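Local coordinates for tungstate ABC transporter, periplasmic tungstate-binding protein (Geobacter sulfurreducens, PDB 3LR1) that probably captures tungstate in the periplasm and hands it to the membrane components of an ABC importer, at residues A[16-21]-A[81-86]; A[47-50]-A[54-57]; A[61-66]-A[76-81]; A[116-121]-A[133-138]. All blocks are in the same frame, centred on the assembly; numbering follows the deposited sequence.

Contact 1: A[16-21]-A[81-86]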
# COMPACT_ATOMS: atom_id res chain seq x y z
N GLN A 16 1.43 -3.97 -6.02
CA GLN A 16 1.40 -4.90 -7.14
C GLN A 16 0.64 -6.16 -6.75
O GLN A 16 -0.14 -6.71 -7.54
CB GLN A 16 2.84 -5.21 -7.56
CG GLN A 16 2.99 -6.04 -8.78
CD GLN A 16 4.44 -6.34 -9.00
OE1 GLN A 16 5.18 -6.72 -8.06
NE2 GLN A 16 4.86 -6.20 -10.22
N ASP A 17 0.90 -6.62 -5.52
CA ASP A 17 0.31 -7.90 -5.03
C ASP A 17 -1.21 -7.85 -5.02
O ASP A 17 -1.90 -8.85 -5.24
CB ASP A 17 0.84 -8.28 -3.61
CG ASP A 17 2.28 -8.82 -3.62
OD1 ASP A 17 2.76 -9.21 -4.75
OD2 ASP A 17 2.91 -8.84 -2.50
N SER A 18 -1.77 -6.68 -4.77
CA SER A 18 -3.20 -6.58 -4.71
C SER A 18 -3.84 -6.94 -6.03
O SER A 18 -4.97 -7.39 -6.04
CB SER A 18 -3.57 -5.20 -4.23
OG SER A 18 -4.80 -4.87 -4.73
N GLY A 19 -3.12 -6.76 -7.15
CA GLY A 19 -3.72 -7.10 -8.48
C GLY A 19 -4.57 -6.01 -9.15
O GLY A 19 -5.06 -6.17 -10.30
N LEU A 20 -4.76 -4.89 -8.47
CA LEU A 20 -5.55 -3.80 -9.02
C LEU A 20 -5.03 -3.34 -10.37
O LEU A 20 -5.83 -3.11 -11.31
CB LEU A 20 -5.55 -2.60 -8.09
CG LEU A 20 -6.17 -1.28 -8.55
CD1 LEU A 20 -7.60 -1.45 -8.89
CD2 LEU A 20 -6.02 -0.20 -7.48
N LEU A 21 -3.72 -3.15 -10.45
CA LEU A 21 -3.12 -2.59 -11.66
C LEU A 21 -3.34 -3.42 -12.91
O LEU A 21 -3.50 -2.87 -13.96
CB LEU A 21 -1.63 -2.30 -11.43
CG LEU A 21 -1.37 -1.23 -10.35
CD1 LEU A 21 0.16 -1.04 -10.14
CD2 LEU A 21 -2.09 0.08 -10.60
N VAL A 81 -6.21 8.70 -4.52
CA VAL A 81 -6.83 7.57 -5.13
C VAL A 81 -7.31 6.71 -3.97
O VAL A 81 -6.52 6.04 -3.26
CB VAL A 81 -5.84 6.78 -6.00
CG1 VAL A 81 -6.51 5.49 -6.49
CG2 VAL A 81 -5.34 7.63 -7.12
N MSE A 82 -8.63 6.78 -3.74
CA MSE A 82 -9.20 6.14 -2.58
C MSE A 82 -9.31 4.71 -2.93
O MSE A 82 -10.06 4.32 -3.82
CB MSE A 82 -10.57 6.74 -2.25
CG MSE A 82 -10.47 8.25 -1.80
SE MSE A 82 -9.51 8.49 -0.06
CE MSE A 82 -8.32 9.64 -0.87
N TYR A 83 -8.56 3.89 -2.20
CA TYR A 83 -8.59 2.46 -2.47
C TYR A 83 -8.11 1.71 -1.28
O TYR A 83 -7.25 2.19 -0.55
CB TYR A 83 -7.70 2.12 -3.68
CG TYR A 83 -7.41 0.67 -3.82
CD1 TYR A 83 -8.43 -0.23 -3.99
CD2 TYR A 83 -6.12 0.20 -3.79
CE1 TYR A 83 -8.19 -1.62 -4.10
CE2 TYR A 83 -5.84 -1.19 -3.91
CZ TYR A 83 -6.90 -2.09 -4.04
OH TYR A 83 -6.73 -3.46 -4.14
N ASN A 84 -8.65 0.52 -1.08
CA ASN A 84 -8.15 -0.42 -0.14
C ASN A 84 -8.48 -0.07 1.32
O ASN A 84 -8.93 1.10 1.63
CB ASN A 84 -6.64 -0.53 -0.31
CG ASN A 84 -6.11 -1.96 -0.12
OD1 ASN A 84 -6.76 -2.84 0.45
ND2 ASN A 84 -4.87 -2.16 -0.52
N ASP A 85 -8.28 -1.05 2.21
CA ASP A 85 -8.50 -0.78 3.62
C ASP A 85 -7.67 -1.71 4.51
O ASP A 85 -7.12 -2.68 4.03
CB ASP A 85 -9.97 -0.87 3.97
CG ASP A 85 -10.54 -2.24 3.79
OD1 ASP A 85 -11.13 -2.78 4.75
OD2 ASP A 85 -10.40 -2.81 2.73
N PHE A 86 -7.59 -1.42 5.80
CA PHE A 86 -6.75 -2.20 6.65
C PHE A 86 -7.55 -3.22 7.46
O PHE A 86 -8.59 -2.88 8.03
CB PHE A 86 -5.96 -1.32 7.59
CG PHE A 86 -4.87 -0.55 6.91
CD1 PHE A 86 -3.76 -1.20 6.40
CD2 PHE A 86 -4.92 0.83 6.86
CE1 PHE A 86 -2.74 -0.48 5.79
CE2 PHE A 86 -3.94 1.55 6.25
CZ PHE A 86 -2.83 0.89 5.73

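Contact 2: A[47-50]-A[54-57]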
# COMPACT_ATOMS: atom_id res chain seq x y z
N LEU A 47 9.99 6.33 -4.33
CA LEU A 47 10.18 7.77 -4.35
C LEU A 47 11.57 8.10 -4.86
O LEU A 47 11.68 9.04 -5.63
CB LEU A 47 9.90 8.32 -2.97
CG LEU A 47 8.46 8.21 -2.51
CD1 LEU A 47 8.46 8.10 -0.98
CD2 LEU A 47 7.68 9.41 -2.98
N LYS A 48 12.60 7.30 -4.51
CA LYS A 48 13.98 7.57 -5.00
C LYS A 48 14.04 7.52 -6.54
O LYS A 48 14.74 8.33 -7.18
CB LYS A 48 15.04 6.61 -4.43
CG LYS A 48 15.40 6.88 -3.03
CD LYS A 48 16.53 6.00 -2.61
CE LYS A 48 16.85 6.27 -1.11
NZ LYS A 48 17.58 7.56 -0.94
N LEU A 49 13.28 6.61 -7.13
CA LEU A 49 13.22 6.48 -8.58
C LEU A 49 12.62 7.73 -9.21
O LEU A 49 13.14 8.24 -10.20
CB LEU A 49 12.47 5.23 -8.99
CG LEU A 49 13.21 3.89 -8.80
CD1 LEU A 49 12.19 2.78 -9.06
CD2 LEU A 49 14.45 3.85 -9.73
N GLY A 50 11.60 8.30 -8.59
CA GLY A 50 11.00 9.52 -9.06
C GLY A 50 11.94 10.72 -8.83
O GLY A 50 12.04 11.55 -9.70
N ASP A 54 13.78 8.58 -13.10
CA ASP A 54 13.83 7.28 -13.79
C ASP A 54 12.45 6.68 -13.97
O ASP A 54 12.32 5.63 -14.60
CB ASP A 54 14.77 6.27 -13.06
CG ASP A 54 16.24 6.54 -13.33
OD1 ASP A 54 16.63 6.41 -14.52
OD2 ASP A 54 17.04 6.89 -12.42
N VAL A 55 11.43 7.29 -13.35
CA VAL A 55 10.05 7.01 -13.68
C VAL A 55 9.28 8.29 -13.96
O VAL A 55 9.76 9.39 -13.66
CB VAL A 55 9.34 6.23 -12.55
CG1 VAL A 55 9.99 4.82 -12.39
CG2 VAL A 55 9.33 7.05 -11.19
N ASP A 56 8.08 8.15 -14.54
CA ASP A 56 7.25 9.33 -14.92
C ASP A 56 6.10 9.62 -13.91
O ASP A 56 5.59 10.74 -13.82
CB ASP A 56 6.67 9.05 -16.30
CG ASP A 56 7.72 8.62 -17.31
OD1 ASP A 56 8.60 9.48 -17.64
OD2 ASP A 56 7.63 7.45 -17.81
N VAL A 57 5.69 8.57 -13.19
CA VAL A 57 4.61 8.64 -12.21
C VAL A 57 4.97 7.83 -10.99
O VAL A 57 5.63 6.79 -11.10
CB VAL A 57 3.33 8.05 -12.85
CG1 VAL A 57 2.16 8.10 -11.87
CG2 VAL A 57 2.94 8.82 -14.01

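Contact 3: A[61-66]-A[76-81]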
# COMPACT_ATOMS: atom_id res chain seq x y z
N HIS A 61 1.24 4.70 -1.09
CA HIS A 61 0.39 5.05 0.05
C HIS A 61 1.40 5.35 1.16
O HIS A 61 1.85 4.46 1.84
CB HIS A 61 -0.61 3.89 0.47
CG HIS A 61 -1.40 4.24 1.69
ND1 HIS A 61 -2.00 5.47 1.86
CD2 HIS A 61 -1.60 3.57 2.85
CE1 HIS A 61 -2.56 5.54 3.06
NE2 HIS A 61 -2.33 4.40 3.68
N ALA A 62 1.74 6.61 1.36
CA ALA A 62 2.76 7.01 2.37
C ALA A 62 2.71 8.51 2.47
O ALA A 62 3.49 9.27 1.83
CB ALA A 62 4.13 6.56 1.96
N ARG A 63 1.72 8.95 3.19
CA ARG A 63 1.31 10.36 3.12
C ARG A 63 2.45 11.36 3.43
O ARG A 63 2.70 12.32 2.68
CB ARG A 63 0.11 10.61 4.05
CG ARG A 63 -0.41 12.08 4.01
CD ARG A 63 -0.51 12.60 2.53
NE ARG A 63 -1.86 13.04 2.16
CZ ARG A 63 -2.86 12.20 1.89
NH1 ARG A 63 -2.65 10.88 1.96
NH2 ARG A 63 -4.07 12.66 1.54
N LYS A 64 3.19 11.13 4.50
CA LYS A 64 4.25 12.08 4.85
C LYS A 64 5.30 12.15 3.77
O LYS A 64 5.88 13.19 3.49
CB LYS A 64 4.94 11.76 6.17
CG LYS A 64 4.04 11.28 7.24
CD LYS A 64 4.80 11.04 8.59
CE LYS A 64 3.80 11.04 9.79
NZ LYS A 64 3.26 9.71 10.19
N LEU A 65 5.66 10.99 3.25
CA LEU A 65 6.69 10.93 2.24
C LEU A 65 6.22 11.54 0.91
O LEU A 65 6.97 12.20 0.21
CB LEU A 65 7.11 9.49 2.05
CG LEU A 65 7.83 8.88 3.23
CD1 LEU A 65 8.23 7.46 2.82
CD2 LEU A 65 9.06 9.77 3.69
N GLU A 66 4.96 11.36 0.57
CA GLU A 66 4.37 11.95 -0.63
C GLU A 66 4.39 13.47 -0.49
O GLU A 66 4.73 14.17 -1.43
CB GLU A 66 2.93 11.49 -0.79
CG GLU A 66 2.71 9.99 -1.12
CD GLU A 66 1.24 9.58 -0.91
OE1 GLU A 66 0.93 8.63 -0.17
OE2 GLU A 66 0.38 10.23 -1.50
N VAL A 76 4.29 16.54 -8.91
CA VAL A 76 3.33 17.57 -9.17
C VAL A 76 1.96 16.98 -9.44
O VAL A 76 1.81 15.81 -9.87
CB VAL A 76 3.80 18.49 -10.31
CG1 VAL A 76 4.97 19.44 -9.82
CG2 VAL A 76 4.19 17.65 -11.50
N ASN A 77 0.94 17.77 -9.10
CA ASN A 77 -0.46 17.43 -9.37
C ASN A 77 -0.92 16.10 -8.72
O ASN A 77 -1.67 15.25 -9.34
CB ASN A 77 -0.70 17.46 -10.89
CG ASN A 77 -0.58 18.90 -11.51
OD1 ASN A 77 -0.08 19.07 -12.62
ND2 ASN A 77 -1.00 19.91 -10.79
N ARG A 78 -0.47 15.92 -7.48
CA ARG A 78 -0.86 14.78 -6.64
C ARG A 78 -2.37 14.68 -6.52
O ARG A 78 -3.06 15.68 -6.21
CB ARG A 78 -0.31 14.88 -5.21
CG ARG A 78 -0.59 13.65 -4.35
CD ARG A 78 -0.48 13.88 -2.83
NE ARG A 78 -0.80 12.70 -2.03
CZ ARG A 78 -2.03 12.23 -1.79
NH1 ARG A 78 -3.13 12.82 -2.28
NH2 ARG A 78 -2.19 11.14 -1.04
N LYS A 79 -2.88 13.48 -6.73
CA LYS A 79 -4.29 13.21 -6.49
C LYS A 79 -4.47 12.00 -5.61
O LYS A 79 -3.75 10.99 -5.73
CB LYS A 79 -5.04 13.04 -7.83
CG LYS A 79 -5.24 14.33 -8.61
CD LYS A 79 -6.61 14.96 -8.31
CE LYS A 79 -7.84 14.10 -8.84
NZ LYS A 79 -9.18 14.20 -8.03
N ASP A 80 -5.44 12.07 -4.71
CA ASP A 80 -5.84 10.96 -3.91
C ASP A 80 -6.53 9.96 -4.78
O ASP A 80 -7.40 10.31 -5.62
CB ASP A 80 -6.92 11.35 -2.84
CG ASP A 80 -6.34 12.05 -1.60
OD1 ASP A 80 -5.14 11.97 -1.32
OD2 ASP A 80 -7.15 12.68 -0.85
N VAL A 81 -6.21 8.70 -4.52
CA VAL A 81 -6.83 7.57 -5.13
C VAL A 81 -7.31 6.71 -3.97
O VAL A 81 -6.52 6.04 -3.26
CB VAL A 81 -5.84 6.78 -6.00
CG1 VAL A 81 -6.51 5.49 -6.49
CG2 VAL A 81 -5.34 7.63 -7.12

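Contact 4: A[116-121]-A[133-138]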
# COMPACT_ATOMS: atom_id res chain seq x y z
N ALA A 116 0.33 -11.65 22.56
CA ALA A 116 0.22 -12.46 21.35
C ALA A 116 1.17 -11.93 20.28
O ALA A 116 1.31 -10.72 20.08
CB ALA A 116 -1.21 -12.45 20.81
N THR A 117 1.84 -12.85 19.59
CA THR A 117 2.83 -12.48 18.63
C THR A 117 2.21 -11.65 17.51
O THR A 117 1.15 -12.02 17.01
CB THR A 117 3.50 -13.70 18.06
OG1 THR A 117 4.07 -14.45 19.14
CG2 THR A 117 4.60 -13.27 17.15
N PHE A 118 2.86 -10.53 17.17
CA PHE A 118 2.36 -9.56 16.18
C PHE A 118 3.56 -9.08 15.31
O PHE A 118 4.60 -8.63 15.84
CB PHE A 118 1.68 -8.34 16.84
CG PHE A 118 1.30 -7.24 15.87
CD1 PHE A 118 0.02 -7.20 15.30
CD2 PHE A 118 2.22 -6.28 15.51
CE1 PHE A 118 -0.31 -6.22 14.39
CE2 PHE A 118 1.89 -5.26 14.61
CZ PHE A 118 0.65 -5.25 14.02
N ILE A 119 3.39 -9.15 13.99
CA ILE A 119 4.44 -8.72 13.05
C ILE A 119 4.15 -7.32 12.50
O ILE A 119 3.14 -7.11 11.76
CB ILE A 119 4.55 -9.67 11.86
CG1 ILE A 119 4.39 -11.13 12.28
CG2 ILE A 119 5.83 -9.44 11.12
CD1 ILE A 119 5.35 -11.66 13.39
N SER A 120 5.06 -6.39 12.81
CA SER A 120 5.08 -5.07 12.25
C SER A 120 5.79 -5.11 10.91
O SER A 120 6.72 -5.86 10.75
CB SER A 120 5.83 -4.14 13.17
OG SER A 120 5.90 -2.83 12.68
N ARG A 121 5.38 -4.28 9.97
CA ARG A 121 6.15 -4.11 8.73
C ARG A 121 7.52 -3.51 9.08
O ARG A 121 8.53 -3.86 8.45
CB ARG A 121 5.43 -3.21 7.75
CG ARG A 121 4.18 -3.82 7.08
CD ARG A 121 4.62 -4.73 5.93
NE ARG A 121 5.36 -3.95 4.94
CZ ARG A 121 4.82 -3.12 4.05
NH1 ARG A 121 3.51 -3.00 3.94
NH2 ARG A 121 5.62 -2.41 3.25
N ASP A 133 0.24 4.83 14.19
CA ASP A 133 -0.87 5.72 14.57
C ASP A 133 -1.87 5.00 15.46
O ASP A 133 -2.37 5.60 16.41
CB ASP A 133 -1.58 6.33 13.35
CG ASP A 133 -0.68 7.33 12.60
OD1 ASP A 133 0.40 7.73 13.13
OD2 ASP A 133 -1.05 7.68 11.44
N LEU A 134 -2.14 3.72 15.15
CA LEU A 134 -3.11 2.94 15.91
C LEU A 134 -2.58 2.54 17.28
O LEU A 134 -3.29 2.64 18.24
CB LEU A 134 -3.53 1.68 15.17
CG LEU A 134 -4.39 1.75 13.92
CD1 LEU A 134 -4.36 0.35 13.26
CD2 LEU A 134 -5.83 2.23 14.22
N TRP A 135 -1.34 2.05 17.37
CA TRP A 135 -0.70 1.93 18.71
C TRP A 135 -0.82 3.22 19.56
O TRP A 135 -1.22 3.17 20.72
CB TRP A 135 0.76 1.49 18.60
CG TRP A 135 0.95 0.05 18.18
CD1 TRP A 135 1.63 -0.39 17.09
CD2 TRP A 135 0.49 -1.13 18.86
NE1 TRP A 135 1.65 -1.76 17.05
CE2 TRP A 135 0.91 -2.23 18.10
CE3 TRP A 135 -0.25 -1.35 20.04
CZ2 TRP A 135 0.61 -3.53 18.47
CZ3 TRP A 135 -0.53 -2.63 20.40
CH2 TRP A 135 -0.12 -3.71 19.62
N LYS A 136 -0.50 4.36 18.98
CA LYS A 136 -0.60 5.63 19.71
C LYS A 136 -2.04 5.95 20.16
O LYS A 136 -2.24 6.37 21.28
CB LYS A 136 -0.03 6.78 18.85
CG LYS A 136 0.38 8.01 19.65
CD LYS A 136 0.66 9.22 18.73
CE LYS A 136 1.91 10.00 19.17
NZ LYS A 136 1.96 11.40 18.60
N SER A 137 -3.04 5.71 19.30
CA SER A 137 -4.49 5.85 19.65
C SER A 137 -4.92 4.88 20.74
O SER A 137 -5.83 5.18 21.52
CB SER A 137 -5.37 5.62 18.41
OG SER A 137 -5.21 6.63 17.41
N ALA A 138 -4.29 3.71 20.78
CA ALA A 138 -4.54 2.74 21.86
C ALA A 138 -3.83 3.18 23.15
O ALA A 138 -4.05 2.60 24.22
CB ALA A 138 -4.07 1.36 21.47

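Contact 1: A[16-21]-A[81-86]
Three first torsions, each swinging the side chain over beside its own carbonyl carbon, bring S18, L20 and Y83 together. Y83 (chi1 166°) sends its ring from strand 78-90 toward the turn between helices 13-18 and 20-32, while S18 and L20, the latter with chi1 172°, lean out to meet it. The ring is thereby held in two ways, at its rim and over one face. At the rim, S18 OG lies near the ring plane and is hydrogen-bonded to Y83 OH at 2.5 Å, an unusually short and so somewhat doubtful distance; either hydroxyl could be the donor. Over the face, L20 CD2 stands 3.8 Å from the centroid of the Y83 ring, only 14° off the ring normal, an almost vertical CH-pi contact. The opposite face is covered toward its rim by CB of N84, the next residue along the chain, so the ring is sandwiched. S18 and L20 flank G19, which leaves helical geometry with positive phi. All three touching residues are buried, and the two hydroxyls serve each other as polar partners inside the lobe. Replacing Y83 with an alanine would probably leave the S18 hydroxyl without this partner and open a gap beneath L20. The contact joins the helix-helix corner to the strand, which pairs with strand 197-204 through backbone bonds of V81 and Y83. Helix 227-235 closes the surroundings, with I233 touching both L20 and Y83, and Y236 just beyond it packs on the same two side chains.

Contact 2: A[47-50]-A[54-57]
L49 and G50, close to the end of helix 43-51, meet D54 and V55 where the chain turns back into the sheet. This is the return leg of a beta-alpha-beta crossover: strands 35-41 and 57-60 each run parallel to strand 6-12, which lies between them, and the helix connects the outer two. The contact is thus a worked example of how a helix hands the chain back to a parallel sheet. The polar part is a single backbone hydrogen bond, D54 N to L49 O, 3.0 Å long with an N-H...O angle of 153°. It engages a carbonyl near the helix terminus and ties the start of the turn to the last part of the helix. The apolar part lies alongside. L49 and D54 cross at about a right angle, with L49 CD2 4.1 Å from D54 CB, while L49 CB lies 4.2 Å from V55 CG1. With its chi1 of -65°, V55 has CG1 anti to the carbonyl carbon and CG2 lodged between the backbone N and that carbon, which points the two methyls at different neighbours. L49 and V55 also share I39 of strand 35-41, so the turn is seated on the sheet, whereas D54 stands on the solvent side, its carbonyl O bonded to K8 NZ. D56 then joins the sheet through backbone bonds to K8 and V204. Where G50 has no side chain, the backbone itself forms the packing surface: V55 CG2 lies 3.7 Å from G50 CA.

Contact 3: A[61-66]-A[76-81]
R63, E66, R78 and D80 form a four-membered salt-bridge network between the start of helix 63-71 and the beginning of strand 78-90. E66 is the acceptor at one end: R78 grips it side-on, NE and NH2 both donating to the single oxygen E66 OE2, each at 2.8 Å. The planes are nearly parallel (4°) but stepped, both nitrogens reaching OE2 from the same face of the carboxylate, and the bonds are bent, near 130°. The other oxygen, E66 OE1, uses its anti lone pair for the backbone N of A62, the N-cap residue, at 2.7 Å; the carboxylate is therefore held by both oxygens. The R78 chain is extended, its CG anti to the backbone N (chi1 -175°), which carries its guanidinium across to the helix. R63 bends back over it, and R78 NH2 lies over one face of the R63 guanidinium, 3.0 Å from R63 NH1, a close approach of two donors, not a hydrogen bond. D80 OD1 probably helps hold the two arginines together, forming salt bridges to R63 NH2 at 3.1 Å and to R78 NH1, the latter modelled doubtfully short. An alanine in place of E66 would probably leave R78 without its helix-side carboxylate and the A62 amide without its mate. With two acids set among two arginines, the charges probably largely balance, which would make the close guanidinium approach tolerable and tie helix to strand by electrostatics.

Contact 4: A[116-121]-A[133-138]
F118 and W135 make the tight part of this contact, a T-shaped pair in which the edge of the indole is directed at the face of the phenyl ring. The planes stand 85° apart, close to perpendicular, and the F118 ring centroid lies 5.8 Å from that of the six-membered ring of W135. W135 CZ2 is the atom over the phenyl face, 4.3 Å from F118 CD2; the indole NE1 comes equally near the rim, at 4.3 Å from F118 CE2. F118 reaches out from strand 118-120 with CG anti to its backbone N (chi1 173°), which carries the ring toward the helix. The indole N-H is not spent on the ring: W135 NE1 is hydrogen-bonded to E131 OE2, one turn earlier in helix 126-137, while E131 OE1 takes the hydroxyl of S120, so one carboxylate links strand and helix beside the aromatic pair. Helix 104-114 adds L111 against F118 and L108 against W135. The outer side of the helix is looser and faces solvent. D133, K136 and S137 are exposed there, and the local bonding is internal to the helix: D133 O accepts S137 N at 3.0 Å and S137 OG at 3.2 Å, from opposite faces of its carbonyl plane. The buried aromatic pair thus lies between the helix and the strand it covers, in the beta-alpha-beta unit formed by strand 118-120, helix 126-137 and the parallel strand 147-149, an arrangement characteristic of the alpha/beta lobes of periplasmic binding proteins.

Overall arrangement
Strand 78-90 carries both contact 1 and contact 3, which share V81 and touch where F86 CZ lies 4.1 Å from H61 NE2; their centres are about 14 Å apart. Contact 2 adjoins contact 3 where L47 CD1 lies 3.6 Å from L65 CB. Contact 4 lies apart, touching none of the others, though its nearest atoms come to about 5 Å from contact 3; its centre is about 30 Å from that of contact 2. A bound tungsten ion lies about 9 Å from the side chain of E66; for S18 and F118 the distances to a bound tungsten are about 10 and 14 Å, consistent with contacts 1, 3 and 4 framing the site rather than binding the ion.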